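Local structure of insecticidal crystal protein Cry7Cal (Bacillus thuringiensis, 5ZI1) at residues F126-F131 with Q146-H151; R239-E244 with I468-A473; L296-V301 with S319-Y324; P505-F510 with Y579-N584. The protein is an insecticidal delta endotoxin active against the locust Locusta migratoria manilensis, and probably acts by binding receptors of the insect gut and forming pores in its membrane. All coordinates share one frame; numbering follows the deposited sequence.

The four contacts sample the three domains of a Cry toxin. Along the chain, contact 1 comes first, within the N-terminal helical domain, and closes before contact 2 opens. Contact 2 brings the loop after helix 232-235 against strand 468-472 of the C-terminal domain, closing a loop of more than 200 residues. Inside that loop is contact 3, a pair of neighbouring strands in the middle domain, and contact 4 follows in the C-terminal sandwich. Contacts 1 and 4 have centres about 43 Å apart, whereas contacts 2 and 4 touch through Ala473 and Phe510. Contact 2 thus ties helical and C-terminal domains together, while each of the other three lies within one domain.

Contact 1. Residues F126-F131 with Q146-H151; sequences FAMPSF and QAANLH
Met128 leans its thioether against the small side chains of Ala147 and Ala148, and this is the tight part of the contact. Its SD is 3.8 Å from Ala147 CB, while the terminal CE lies over the backbone of the facing helix, 3.6 Å from Ala148 N and 3.8 Å from Ala148 CB. The chain bends about CB-CG (chi2 -52°) and again about CG-SD (chi3 -69°), which brings CE to the backbone of Ala148. Phe131 joins from one turn further on: its CE2 comes within 3.7 Å of Ala147 CB, and Met128 SD lies in the plane of the same ring, at its edge. Ala147 CB therefore touches both the sulfur and the ring, which approach it from the same side, and the alanines let the two segments come close, with Met128 CA 7.3 Å from Ala148 CA. The looser side is toward His151, where the nearest approach, Met128 CG to His151 ND1, is 4.5 Å. No hydrogen bond crosses between the segments, and the histidine spends its polar atoms on other partners, ND1 on Tyr186 and NE2 on Glu121. The loose side is no more open to solvent, since all five touching residues are buried. The contact joins the end of helix 107-127 and the turn beyond it to helix 141-165, within the N-terminal helical bundle; helix 73-101 packs against Phe131, and helices 13-26 and 33-47 against Leu150.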
loop_
_atom_site.group_PDB
_atom_site.type_symbol
_atom_site.label_atom_id
_atom_site.label_comp_id
_atom_site.label_asym_id
_atom_site.label_seq_id
_atom_site.Cartn_x
_atom_site.Cartn_y
_atom_site.Cartn_z
ATOM N N PHE A 126 17.821 19.052 -12.250
ATOM C CA PHE A 126 19.000 19.460 -11.488
ATOM C C PHE A 126 18.950 18.960 -10.045
ATOM O O PHE A 126 19.983 18.568 -9.487
ATOM C CB PHE A 126 19.140 20.985 -11.522
ATOM C CG PHE A 126 20.305 21.507 -10.728
ATOM C CD1 PHE A 126 20.150 21.864 -9.392
ATOM C CD2 PHE A 126 21.552 21.633 -11.303
ATOM C CE1 PHE A 126 21.225 22.341 -8.659
ATOM C CE2 PHE A 126 22.628 22.116 -10.573
ATOM C CZ PHE A 126 22.461 22.469 -9.259
ATOM N N ALA A 127 17.767 18.960 -9.418
ATOM C CA ALA A 127 17.709 18.739 -7.967
ATOM C C ALA A 127 17.629 17.272 -7.562
ATOM O O ALA A 127 18.194 16.894 -6.534
ATOM C CB ALA A 127 16.517 19.478 -7.367
ATOM N N MET A 128 16.914 16.442 -8.323
ATOM C CA MET A 128 16.759 15.032 -7.960
ATOM C C MET A 128 18.046 14.338 -7.542
ATOM O O MET A 128 18.005 13.601 -6.540
ATOM C CB MET A 128 16.090 14.268 -9.116
ATOM C CG MET A 128 14.592 14.557 -9.246
ATOM S SD MET A 128 13.663 14.324 -7.692
ATOM C CE MET A 128 13.735 12.543 -7.487
ATOM N N PRO A 129 19.200 14.505 -8.229
ATOM C CA PRO A 129 20.414 13.810 -7.770
ATOM C C PRO A 129 20.799 14.130 -6.334
ATOM O O PRO A 129 21.389 13.277 -5.666
ATOM C CB PRO A 129 21.495 14.279 -8.766
ATOM C CG PRO A 129 20.754 14.575 -9.997
ATOM C CD PRO A 129 19.425 15.158 -9.537
ATOM N N SER A 130 20.490 15.327 -5.833
ATOM C CA SER A 130 20.785 15.637 -4.434
ATOM C C SER A 130 19.993 14.765 -3.458
ATOM O O SER A 130 20.343 14.706 -2.271
ATOM C CB SER A 130 20.488 17.109 -4.142
ATOM O OG SER A 130 21.194 17.966 -5.029
ATOM N N PHE A 131 18.933 14.095 -3.916
ATOM C CA PHE A 131 18.118 13.260 -3.039
ATOM C C PHE A 131 18.539 11.798 -3.086
ATOM O O PHE A 131 17.870 10.944 -2.491
ATOM C CB PHE A 131 16.629 13.406 -3.390
ATOM C CG PHE A 131 16.155 14.849 -3.477
ATOM C CD1 PHE A 131 16.563 15.795 -2.539
ATOM C CD2 PHE A 131 15.322 15.253 -4.501
ATOM C CE1 PHE A 131 16.142 17.096 -2.622
ATOM C CE2 PHE A 131 14.903 16.560 -4.593
ATOM C CZ PHE A 131 15.309 17.476 -3.653
ATOM N N GLN A 146 9.150 11.220 -2.651
ATOM C CA GLN A 146 8.135 12.272 -2.661
ATOM C C GLN A 146 8.437 13.335 -3.713
ATOM O O GLN A 146 7.517 13.854 -4.362
ATOM C CB GLN A 146 8.010 12.906 -1.273
ATOM C CG GLN A 146 7.550 11.942 -0.215
ATOM C CD GLN A 146 6.051 11.658 -0.261
ATOM O OE1 GLN A 146 5.271 12.441 -0.797
ATOM N NE2 GLN A 146 5.644 10.532 0.324
ATOM N N ALA A 147 9.713 13.689 -3.883
ATOM C CA ALA A 147 10.082 14.636 -4.927
ATOM C C ALA A 147 9.928 14.002 -6.299
ATOM O O ALA A 147 9.446 14.641 -7.242
ATOM C CB ALA A 147 11.516 15.114 -4.718
ATOM N N ALA A 148 10.338 12.739 -6.423
ATOM C CA ALA A 148 10.094 12.000 -7.648
ATOM C C ALA A 148 8.629 12.100 -8.028
ATOM O O ALA A 148 8.277 12.380 -9.185
ATOM C CB ALA A 148 10.509 10.540 -7.459
ATOM N N ASN A 149 7.757 11.903 -7.041
ATOM C CA ASN A 149 6.331 11.952 -7.298
ATOM C C ASN A 149 5.916 13.301 -7.865
ATOM O O ASN A 149 5.161 13.374 -8.844
ATOM C CB ASN A 149 5.570 11.653 -6.010
ATOM C CG ASN A 149 4.107 11.651 -6.233
ATOM O OD1 ASN A 149 3.581 10.795 -6.955
ATOM N ND2 ASN A 149 3.434 12.635 -5.677
ATOM N N LEU A 150 6.396 14.390 -7.263
ATOM C CA LEU A 150 6.027 15.711 -7.769
ATOM C C LEU A 150 6.510 15.915 -9.200
ATOM O O LEU A 150 5.809 16.523 -10.014
ATOM C CB LEU A 150 6.592 16.801 -6.862
ATOM C CG LEU A 150 6.061 16.874 -5.428
ATOM C CD1 LEU A 150 6.720 18.038 -4.714
ATOM C CD2 LEU A 150 4.544 17.015 -5.410
ATOM N N HIS A 151 7.710 15.424 -9.521
ATOM C CA HIS A 151 8.270 15.611 -10.858
ATOM C C HIS A 151 7.399 14.931 -11.900
ATOM O O HIS A 151 7.017 15.541 -12.903
ATOM C CB HIS A 151 9.701 15.057 -10.900
ATOM C CG HIS A 151 10.446 15.379 -12.163
ATOM N ND1 HIS A 151 11.590 14.706 -12.540
ATOM C CD2 HIS A 151 10.222 16.306 -13.125
ATOM C CE1 HIS A 151 12.033 15.205 -13.682
ATOM N NE2 HIS A 151 11.225 16.182 -14.052
#

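Contact 2. Residues R239-E244 with I468-A473; sequences RTYPME and ITQIPA
Ile468 puts its CD1 methyl among Tyr241, Pro242 and Met243, the nearest approach being 4.0 Å to Met243 CG. CG1 stands beside the backbone N (chi1 -69°) and CD1 continues outward from it (chi2 158°), so the longer branch reaches the loop; CD1 is also 4.2 Å from both Tyr241 CD2 and Pro242 CD. Met243 meets this methyl with its CG, and its chain crosses that of Ile468 obliquely. Tyr241 sends its hydroxyl to the neighbourhood of Gln470, whose extended amide arm meets the phenol at about a right angle, with ring and amide planes 88° apart. Tyr241 OH comes within 3.5 Å of Gln470 NE2, a contact and not a hydrogen bond. Both atoms are instead bonded to Glu596, whose carboxylate thereby gathers the two side chains; Arg525 adds a cation-pi contact to the tyrosine ring. One backbone bond crosses the segments, from Ile468 N to Glu244 O at 2.9 Å. It leads directly into the parallel pairing of strand 245-246 with strand 468-472, whose other neighbour is antiparallel strand 589-599. This mixed-sheet junction, where the chain leaving the helical domain adds a short strand to the C-terminal domain, fits the three-domain architecture of Cry toxins.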
loop_
_atom_site.group_PDB
_atom_site.type_symbol
_atom_site.label_atom_id
_atom_site.label_comp_id
_atom_site.label_asym_id
_atom_site.label_seq_id
_atom_site.Cartn_x
_atom_site.Cartn_y
_atom_site.Cartn_z
ATOM N N ARG A 239 -1.815 9.937 -21.520
ATOM C CA ARG A 239 -2.335 9.269 -22.708
ATOM C C ARG A 239 -2.944 7.920 -22.367
ATOM O O ARG A 239 -3.982 7.548 -22.923
ATOM C CB ARG A 239 -1.232 9.088 -23.746
ATOM C CG ARG A 239 -0.923 10.344 -24.496
ATOM C CD ARG A 239 0.262 10.171 -25.429
ATOM N NE ARG A 239 0.813 11.490 -25.680
ATOM C CZ ARG A 239 1.927 11.740 -26.355
ATOM N NH1 ARG A 239 2.635 10.749 -26.880
ATOM N NH2 ARG A 239 2.325 12.998 -26.494
ATOM N N THR A 240 -2.291 7.167 -21.475
ATOM C CA THR A 240 -2.819 5.881 -21.046
ATOM C C THR A 240 -3.983 6.062 -20.080
ATOM O O THR A 240 -4.874 5.207 -20.018
ATOM C CB THR A 240 -1.712 5.050 -20.396
ATOM O OG1 THR A 240 -0.540 5.083 -21.216
ATOM C CG2 THR A 240 -2.135 3.616 -20.214
ATOM N N TYR A 241 -4.014 7.179 -19.362
ATOM C CA TYR A 241 -5.077 7.482 -18.404
ATOM C C TYR A 241 -5.593 8.888 -18.687
ATOM O O TYR A 241 -5.281 9.843 -17.956
ATOM C CB TYR A 241 -4.581 7.320 -16.966
ATOM C CG TYR A 241 -4.115 5.903 -16.665
ATOM C CD1 TYR A 241 -2.776 5.538 -16.813
ATOM C CD2 TYR A 241 -5.015 4.927 -16.253
ATOM C CE1 TYR A 241 -2.351 4.232 -16.548
ATOM C CE2 TYR A 241 -4.599 3.622 -15.987
ATOM C CZ TYR A 241 -3.271 3.280 -16.132
ATOM O OH TYR A 241 -2.870 1.978 -15.873
ATOM N N PRO A 242 -6.396 9.050 -19.745
ATOM C CA PRO A 242 -6.946 10.368 -20.081
ATOM C C PRO A 242 -8.148 10.784 -19.250
ATOM O O PRO A 242 -8.680 11.879 -19.477
ATOM C CB PRO A 242 -7.345 10.206 -21.559
ATOM C CG PRO A 242 -7.740 8.772 -21.667
ATOM C CD PRO A 242 -6.795 8.019 -20.723
ATOM N N MET A 243 -8.607 9.966 -18.307
ATOM C CA MET A 243 -9.666 10.411 -17.409
ATOM C C MET A 243 -9.473 9.815 -16.021
ATOM O O MET A 243 -8.582 8.989 -15.783
ATOM C CB MET A 243 -11.053 10.075 -17.969
ATOM C CG MET A 243 -11.393 8.599 -18.035
ATOM S SD MET A 243 -12.622 8.279 -19.338
ATOM C CE MET A 243 -13.473 9.858 -19.454
ATOM N N GLU A 244 -10.318 10.281 -15.099
ATOM C CA GLU A 244 -10.244 9.884 -13.701
ATOM C C GLU A 244 -10.186 8.372 -13.568
ATOM O O GLU A 244 -10.916 7.643 -14.240
ATOM C CB GLU A 244 -11.438 10.451 -12.942
ATOM C CG GLU A 244 -11.533 11.960 -13.079
ATOM C CD GLU A 244 -12.792 12.524 -12.448
ATOM O OE1 GLU A 244 -13.499 11.751 -11.762
ATOM O OE2 GLU A 244 -13.070 13.735 -12.634
ATOM N N ILE A 468 -12.172 5.255 -15.419
ATOM C CA ILE A 468 -11.423 4.019 -15.563
ATOM C C ILE A 468 -11.393 3.346 -14.198
ATOM O O ILE A 468 -10.943 3.936 -13.210
ATOM C CB ILE A 468 -10.009 4.273 -16.093
ATOM C CG1 ILE A 468 -10.064 4.738 -17.559
ATOM C CG2 ILE A 468 -9.211 3.012 -15.960
ATOM C CD1 ILE A 468 -8.817 5.523 -18.011
ATOM N N THR A 469 -11.902 2.129 -14.129
ATOM C CA THR A 469 -11.918 1.381 -12.887
ATOM C C THR A 469 -10.759 0.406 -12.933
ATOM O O THR A 469 -10.713 -0.472 -13.802
ATOM C CB THR A 469 -13.249 0.657 -12.680
ATOM O OG1 THR A 469 -14.319 1.578 -12.919
ATOM C CG2 THR A 469 -13.341 0.168 -11.235
ATOM N N GLN A 470 -9.809 0.578 -12.024
ATOM C CA GLN A 470 -8.615 -0.253 -12.016
ATOM C C GLN A 470 -8.758 -1.191 -10.827
ATOM O O GLN A 470 -8.721 -0.755 -9.668
ATOM C CB GLN A 470 -7.341 0.588 -11.960
ATOM C CG GLN A 470 -6.046 -0.222 -12.020
ATOM C CD GLN A 470 -4.819 0.617 -11.695
ATOM O OE1 GLN A 470 -4.605 0.985 -10.548
ATOM N NE2 GLN A 470 -4.016 0.934 -12.712
ATOM N N ILE A 471 -8.939 -2.469 -11.124
ATOM C CA ILE A 471 -9.239 -3.494 -10.143
ATOM C C ILE A 471 -8.069 -4.468 -10.144
ATOM O O ILE A 471 -7.767 -5.065 -11.182
ATOM C CB ILE A 471 -10.548 -4.236 -10.456
ATOM C CG1 ILE A 471 -11.717 -3.256 -10.568
ATOM C CG2 ILE A 471 -10.804 -5.288 -9.392
ATOM C CD1 ILE A 471 -13.076 -3.952 -10.756
ATOM N N PRO A 472 -7.386 -4.655 -9.018
ATOM C CA PRO A 472 -6.266 -5.589 -8.992
ATOM C C PRO A 472 -6.751 -7.000 -9.213
ATOM O O PRO A 472 -7.853 -7.372 -8.815
ATOM C CB PRO A 472 -5.690 -5.414 -7.584
ATOM C CG PRO A 472 -6.022 -4.002 -7.256
ATOM C CD PRO A 472 -7.389 -3.765 -7.855
ATOM N N ALA A 473 -5.913 -7.787 -9.876
ATOM C CA ALA A 473 -6.239 -9.191 -10.069
ATOM C C ALA A 473 -6.507 -9.884 -8.739
ATOM O O ALA A 473 -7.328 -10.806 -8.674
ATOM C CB ALA A 473 -5.103 -9.883 -10.836
#

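Contact 3. Residues L296-V301 with S319-Y324; sequences LTKINV and SVVTQY
Two residues of one strand, Thr297 and Lys298, stand opposite the single residue Val321, a classic beta bulge in the antiparallel hairpin of strands 294-306 and 312-324, part of a four-stranded sheet in the middle domain. Val321 O takes the Thr297 N-H at 2.8 Å and a weaker bond from Lys298 N at 3.3 Å. Beyond the bulge the pairing is regular: Val321 N bonds to Lys298 O, and Asn300 and Ser319 exchange two bonds through their backbones.

The side chain of Val321 can be followed outward. Its CB lies 3.8 Å from Lys298 CB, and the two side chains run alongside each other in the same direction. There the branches part: CG1, anti to the backbone N (chi1 -180°), meets Thr297 OG1 at 3.3 Å, while CG2 takes the other side, along the lysine chain, within 4.1 Å of Lys298 CE. Thr297 turns its remaining branch, CG2, to the side chain of Gln323, which it crosses at about a right angle.

On the face carrying Leu296, Ile299, Val320 and Thr322 the contact is mainly apolar, with Thr322 OG1 hydrogen-bonded to Gln294, and strand 430-437 packs over it through Leu432, Val435 and Tyr434. The side chains of Leu296 and Val320 cross at about a right angle, with Leu296 CD1 3.7 Å from Val320 CG1 and 3.3 Å from the bulge carbonyl, Val321 O.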
loop_
_atom_site.group_PDB
_atom_site.type_symbol
_atom_site.label_atom_id
_atom_site.label_comp_id
_atom_site.label_asym_id
_atom_site.label_seq_id
_atom_site.Cartn_x
_atom_site.Cartn_y
_atom_site.Cartn_z
ATOM N N LEU A 296 -11.523 -9.430 6.866
ATOM C CA LEU A 296 -11.595 -10.097 8.161
ATOM C C LEU A 296 -13.044 -10.144 8.617
ATOM O O LEU A 296 -13.691 -9.103 8.746
ATOM C CB LEU A 296 -10.730 -9.363 9.175
ATOM C CG LEU A 296 -10.569 -10.032 10.533
ATOM C CD1 LEU A 296 -10.102 -11.451 10.347
ATOM C CD2 LEU A 296 -9.578 -9.246 11.385
ATOM N N THR A 297 -13.571 -11.341 8.855
ATOM C CA THR A 297 -14.950 -11.429 9.320
ATOM C C THR A 297 -15.103 -11.927 10.755
ATOM O O THR A 297 -16.176 -11.744 11.335
ATOM C CB THR A 297 -15.771 -12.329 8.384
ATOM O OG1 THR A 297 -15.302 -13.679 8.492
ATOM C CG2 THR A 297 -15.595 -11.880 6.923
ATOM N N LYS A 298 -14.074 -12.529 11.352
ATOM C CA LYS A 298 -14.200 -13.046 12.716
ATOM C C LYS A 298 -12.821 -13.204 13.342
ATOM O O LYS A 298 -11.848 -13.478 12.647
ATOM C CB LYS A 298 -14.937 -14.394 12.739
ATOM C CG LYS A 298 -16.402 -14.322 13.157
ATOM C CD LYS A 298 -17.218 -15.491 12.596
ATOM C CE LYS A 298 -16.648 -16.855 12.990
ATOM N NZ LYS A 298 -17.103 -17.930 12.038
ATOM N N ILE A 299 -12.750 -13.036 14.663
ATOM C CA ILE A 299 -11.569 -13.392 15.443
ATOM C C ILE A 299 -12.022 -14.129 16.692
ATOM O O ILE A 299 -12.881 -13.636 17.432
ATOM C CB ILE A 299 -10.732 -12.175 15.875
ATOM C CG1 ILE A 299 -10.393 -11.258 14.718
ATOM C CG2 ILE A 299 -9.461 -12.646 16.571
ATOM C CD1 ILE A 299 -9.805 -9.951 15.180
ATOM N N ASN A 300 -11.421 -15.279 16.959
ATOM C CA ASN A 300 -11.653 -15.968 18.212
ATOM C C ASN A 300 -10.359 -16.015 19.019
ATOM O O ASN A 300 -9.282 -16.259 18.467
ATOM C CB ASN A 300 -12.181 -17.383 17.991
ATOM C CG ASN A 300 -12.363 -18.140 19.325
ATOM O OD1 ASN A 300 -11.677 -19.133 19.603
ATOM N ND2 ASN A 300 -13.262 -17.632 20.167
ATOM N N VAL A 301 -10.461 -15.787 20.324
ATOM C CA VAL A 301 -9.327 -15.927 21.228
ATOM C C VAL A 301 -9.681 -16.957 22.291
ATOM O O VAL A 301 -10.797 -16.953 22.820
ATOM C CB VAL A 301 -8.939 -14.577 21.865
ATOM C CG1 VAL A 301 -7.977 -14.773 23.040
ATOM C CG2 VAL A 301 -8.327 -13.674 20.832
ATOM N N SER A 319 -7.944 -17.768 16.322
ATOM C CA SER A 319 -8.416 -18.157 15.010
ATOM C C SER A 319 -8.827 -16.911 14.260
ATOM O O SER A 319 -9.201 -15.903 14.858
ATOM C CB SER A 319 -9.592 -19.130 15.086
ATOM O OG SER A 319 -9.111 -20.446 15.287
ATOM N N VAL A 320 -8.763 -16.994 12.939
ATOM C CA VAL A 320 -9.054 -15.853 12.094
ATOM C C VAL A 320 -9.871 -16.351 10.919
ATOM O O VAL A 320 -9.535 -17.372 10.308
ATOM C CB VAL A 320 -7.755 -15.167 11.634
ATOM C CG1 VAL A 320 -7.970 -14.414 10.356
ATOM C CG2 VAL A 320 -7.268 -14.234 12.722
ATOM N N VAL A 321 -10.958 -15.650 10.617
ATOM C CA VAL A 321 -11.845 -16.013 9.529
ATOM C C VAL A 321 -11.900 -14.840 8.568
ATOM O O VAL A 321 -12.037 -13.685 8.992
ATOM C CB VAL A 321 -13.253 -16.389 10.028
ATOM C CG1 VAL A 321 -14.134 -16.762 8.838
ATOM C CG2 VAL A 321 -13.167 -17.543 11.005
ATOM N N THR A 322 -11.761 -15.135 7.284
ATOM C CA THR A 322 -11.828 -14.129 6.237
ATOM C C THR A 322 -12.720 -14.638 5.113
ATOM O O THR A 322 -12.956 -15.848 4.977
ATOM C CB THR A 322 -10.430 -13.797 5.669
ATOM O OG1 THR A 322 -9.906 -14.953 5.003
ATOM C CG2 THR A 322 -9.465 -13.383 6.774
ATOM N N GLN A 323 -13.192 -13.691 4.294
ATOM C CA GLN A 323 -13.830 -13.966 3.015
ATOM C C GLN A 323 -13.102 -13.215 1.902
ATOM O O GLN A 323 -12.649 -12.081 2.104
ATOM C CB GLN A 323 -15.295 -13.544 3.034
ATOM C CG GLN A 323 -16.153 -14.365 3.989
ATOM C CD GLN A 323 -17.523 -13.766 4.228
ATOM O OE1 GLN A 323 -17.986 -12.907 3.470
ATOM N NE2 GLN A 323 -18.188 -14.221 5.287
ATOM N N TYR A 324 -13.016 -13.837 0.717
ATOM C CA TYR A 324 -12.543 -13.147 -0.476
ATOM C C TYR A 324 -13.578 -12.120 -0.921
ATOM O O TYR A 324 -14.675 -12.040 -0.374
ATOM C CB TYR A 324 -12.258 -14.140 -1.599
ATOM C CG TYR A 324 -11.133 -15.095 -1.265
ATOM C CD1 TYR A 324 -9.938 -14.631 -0.716
ATOM C CD2 TYR A 324 -11.257 -16.459 -1.504
ATOM C CE1 TYR A 324 -8.910 -15.497 -0.415
ATOM C CE2 TYR A 324 -10.230 -17.339 -1.202
ATOM C CZ TYR A 324 -9.061 -16.848 -0.662
ATOM O OH TYR A 324 -8.036 -17.718 -0.365
#

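Contact 4. Residues P505-F510 with Y579-N584; sequences PSNQVF and YIIKAN
Asn507 grips segment 579-584 with two oxygens, one from its backbone and one from its side chain. Asn507 O accepts the N-H of Ile580 at 2.8 Å, in a nearly straight bond. Two residues further along, Asn507 OD1 accepts the N-H of Lys582 at 2.9 Å; this bond is straight at the hydrogen (173°), although the donor stands 52° out of the amide plane. The side chain is placed for this by a CG beside the backbone N, which brings OD1 to the N-H of Lys582. A water also donates to Asn507 OD1 and in turn accepts from Ala583 N, so the amide oxygen serves two consecutive backbone N-H groups, one directly and one through water. Ile580 O, 3.1 Å from Asn507 OD1, is a second acceptor and makes no bond to it; Asn507 CA makes a bent CH...O contact with that carbonyl.

Around this polar centre, Val509 CG2 packs on Ile580 CG1 at 3.5 Å on the buried side. Gln508 pairs with Tyr579 across the strands without hydrogen bonds between their backbones, and its amide stands steeply to the phenol ring, the planes 81° apart. Strand 534-538 borders Tyr579 on its far side, continuing the antiparallel sheet of the C-terminal domain. The side-chain oxygen of Asn507, rather than a backbone carbonyl, meets the N-H groups of Lys582 and Ala583, a chemistry consistent with a turn at residues 581-584 that is held to Asn507 by one direct and one water-mediated bond.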
loop_
_atom_site.group_PDB
_atom_site.type_symbol
_atom_site.label_atom_id
_atom_site.label_comp_id
_atom_site.label_asym_id
_atom_site.label_seq_id
_atom_site.Cartn_x
_atom_site.Cartn_y
_atom_site.Cartn_z
ATOM N N PRO A 505 -4.046 -26.188 -15.520
ATOM C CA PRO A 505 -4.926 -27.311 -15.874
ATOM C C PRO A 505 -5.787 -27.004 -17.079
ATOM O O PRO A 505 -5.967 -27.858 -17.952
ATOM C CB PRO A 505 -5.780 -27.506 -14.608
ATOM C CG PRO A 505 -5.031 -26.833 -13.510
ATOM C CD PRO A 505 -4.291 -25.695 -14.157
ATOM N N SER A 506 -6.331 -25.795 -17.144
ATOM C CA SER A 506 -7.203 -25.393 -18.232
ATOM C C SER A 506 -6.921 -23.923 -18.534
ATOM O O SER A 506 -5.980 -23.325 -18.001
ATOM C CB SER A 506 -8.677 -25.654 -17.879
ATOM O OG SER A 506 -9.189 -24.653 -17.018
ATOM N N ASN A 507 -7.746 -23.337 -19.399
ATOM C CA ASN A 507 -7.532 -21.959 -19.806
ATOM C C ASN A 507 -7.851 -20.964 -18.697
ATOM O O ASN A 507 -7.341 -19.838 -18.725
ATOM C CB ASN A 507 -8.387 -21.641 -21.037
ATOM C CG ASN A 507 -7.902 -22.344 -22.293
ATOM O OD1 ASN A 507 -6.787 -22.885 -22.349
ATOM N ND2 ASN A 507 -8.742 -22.331 -23.319
ATOM N N GLN A 508 -8.700 -21.340 -17.746
ATOM C CA GLN A 508 -9.209 -20.377 -16.780
ATOM C C GLN A 508 -8.127 -19.982 -15.784
ATOM O O GLN A 508 -7.443 -20.841 -15.218
ATOM C CB GLN A 508 -10.417 -20.954 -16.047
ATOM C CG GLN A 508 -11.111 -19.926 -15.178
ATOM C CD GLN A 508 -12.526 -20.325 -14.788
ATOM O OE1 GLN A 508 -12.849 -20.430 -13.602
ATOM N NE2 GLN A 508 -13.380 -20.533 -15.787
ATOM N N VAL A 509 -7.972 -18.676 -15.566
ATOM C CA VAL A 509 -6.987 -18.183 -14.606
ATOM C C VAL A 509 -7.651 -17.828 -13.283
ATOM O O VAL A 509 -7.258 -18.341 -12.227
ATOM C CB VAL A 509 -6.215 -16.975 -15.159
ATOM C CG1 VAL A 509 -5.284 -16.424 -14.089
ATOM C CG2 VAL A 509 -5.451 -17.355 -16.438
ATOM N N PHE A 510 -8.653 -16.945 -13.308
ATOM C CA PHE A 510 -9.288 -16.562 -12.055
ATOM C C PHE A 510 -10.760 -16.245 -12.273
ATOM O O PHE A 510 -11.227 -16.099 -13.407
ATOM C CB PHE A 510 -8.555 -15.383 -11.387
ATOM C CG PHE A 510 -8.679 -14.049 -12.107
ATOM C CD1 PHE A 510 -9.882 -13.363 -12.160
ATOM C CD2 PHE A 510 -7.559 -13.445 -12.652
ATOM C CE1 PHE A 510 -9.976 -12.133 -12.783
ATOM C CE2 PHE A 510 -7.652 -12.213 -13.266
ATOM C CZ PHE A 510 -8.861 -11.559 -13.332
ATOM N N TYR A 579 -8.911 -15.613 -18.943
ATOM C CA TYR A 579 -8.473 -16.870 -19.519
ATOM C C TYR A 579 -7.142 -16.672 -20.221
ATOM O O TYR A 579 -6.861 -15.602 -20.760
ATOM C CB TYR A 579 -9.484 -17.421 -20.540
ATOM C CG TYR A 579 -10.892 -17.599 -20.040
ATOM C CD1 TYR A 579 -11.775 -16.541 -20.026
ATOM C CD2 TYR A 579 -11.345 -18.836 -19.616
ATOM C CE1 TYR A 579 -13.070 -16.699 -19.581
ATOM C CE2 TYR A 579 -12.644 -19.008 -19.164
ATOM C CZ TYR A 579 -13.503 -17.934 -19.153
ATOM O OH TYR A 579 -14.802 -18.083 -18.714
ATOM N N ILE A 580 -6.335 -17.723 -20.214
ATOM C CA ILE A 580 -5.173 -17.854 -21.074
ATOM C C ILE A 580 -5.458 -19.035 -21.979
ATOM O O ILE A 580 -5.673 -20.149 -21.491
ATOM C CB ILE A 580 -3.879 -18.084 -20.282
ATOM C CG1 ILE A 580 -3.557 -16.885 -19.387
ATOM C CG2 ILE A 580 -2.723 -18.389 -21.229
ATOM C CD1 ILE A 580 -3.283 -15.613 -20.150
ATOM N N ILE A 581 -5.456 -18.803 -23.288
ATOM C CA ILE A 581 -5.742 -19.864 -24.248
ATOM C C ILE A 581 -4.465 -20.687 -24.371
ATOM O O ILE A 581 -3.539 -20.307 -25.099
ATOM C CB ILE A 581 -6.205 -19.306 -25.597
ATOM C CG1 ILE A 581 -7.289 -18.245 -25.381
ATOM C CG2 ILE A 581 -6.719 -20.422 -26.502
ATOM C CD1 ILE A 581 -8.460 -18.721 -24.541
ATOM N N LYS A 582 -4.407 -21.813 -23.646
ATOM C CA LYS A 582 -3.176 -22.603 -23.576
ATOM C C LYS A 582 -2.658 -22.962 -24.964
ATOM O O LYS A 582 -1.473 -22.785 -25.257
ATOM C CB LYS A 582 -3.400 -23.879 -22.759
ATOM C CG LYS A 582 -3.515 -23.675 -21.267
ATOM C CD LYS A 582 -3.529 -25.011 -20.528
ATOM C CE LYS A 582 -2.127 -25.487 -20.198
ATOM N NZ LYS A 582 -1.583 -26.516 -21.113
ATOM N N ALA A 583 -3.555 -23.448 -25.834
ATOM C CA ALA A 583 -3.168 -24.022 -27.122
ATOM C C ALA A 583 -2.374 -23.056 -27.982
ATOM O O ALA A 583 -1.499 -23.483 -28.741
ATOM C CB ALA A 583 -4.406 -24.472 -27.891
ATOM N N ASN A 584 -2.661 -21.759 -27.886
ATOM C CA ASN A 584 -2.007 -20.761 -28.720
ATOM C C ASN A 584 -1.065 -19.872 -27.917
ATOM O O ASN A 584 -0.684 -18.789 -28.377
ATOM C CB ASN A 584 -3.061 -19.923 -29.439
ATOM C CG ASN A 584 -4.077 -20.779 -30.167
ATOM O OD1 ASN A 584 -5.118 -21.150 -29.609
ATOM N ND2 ASN A 584 -3.778 -21.103 -31.423
HETATM O O HOH W 1 -6.456 -23.649 -25.257
#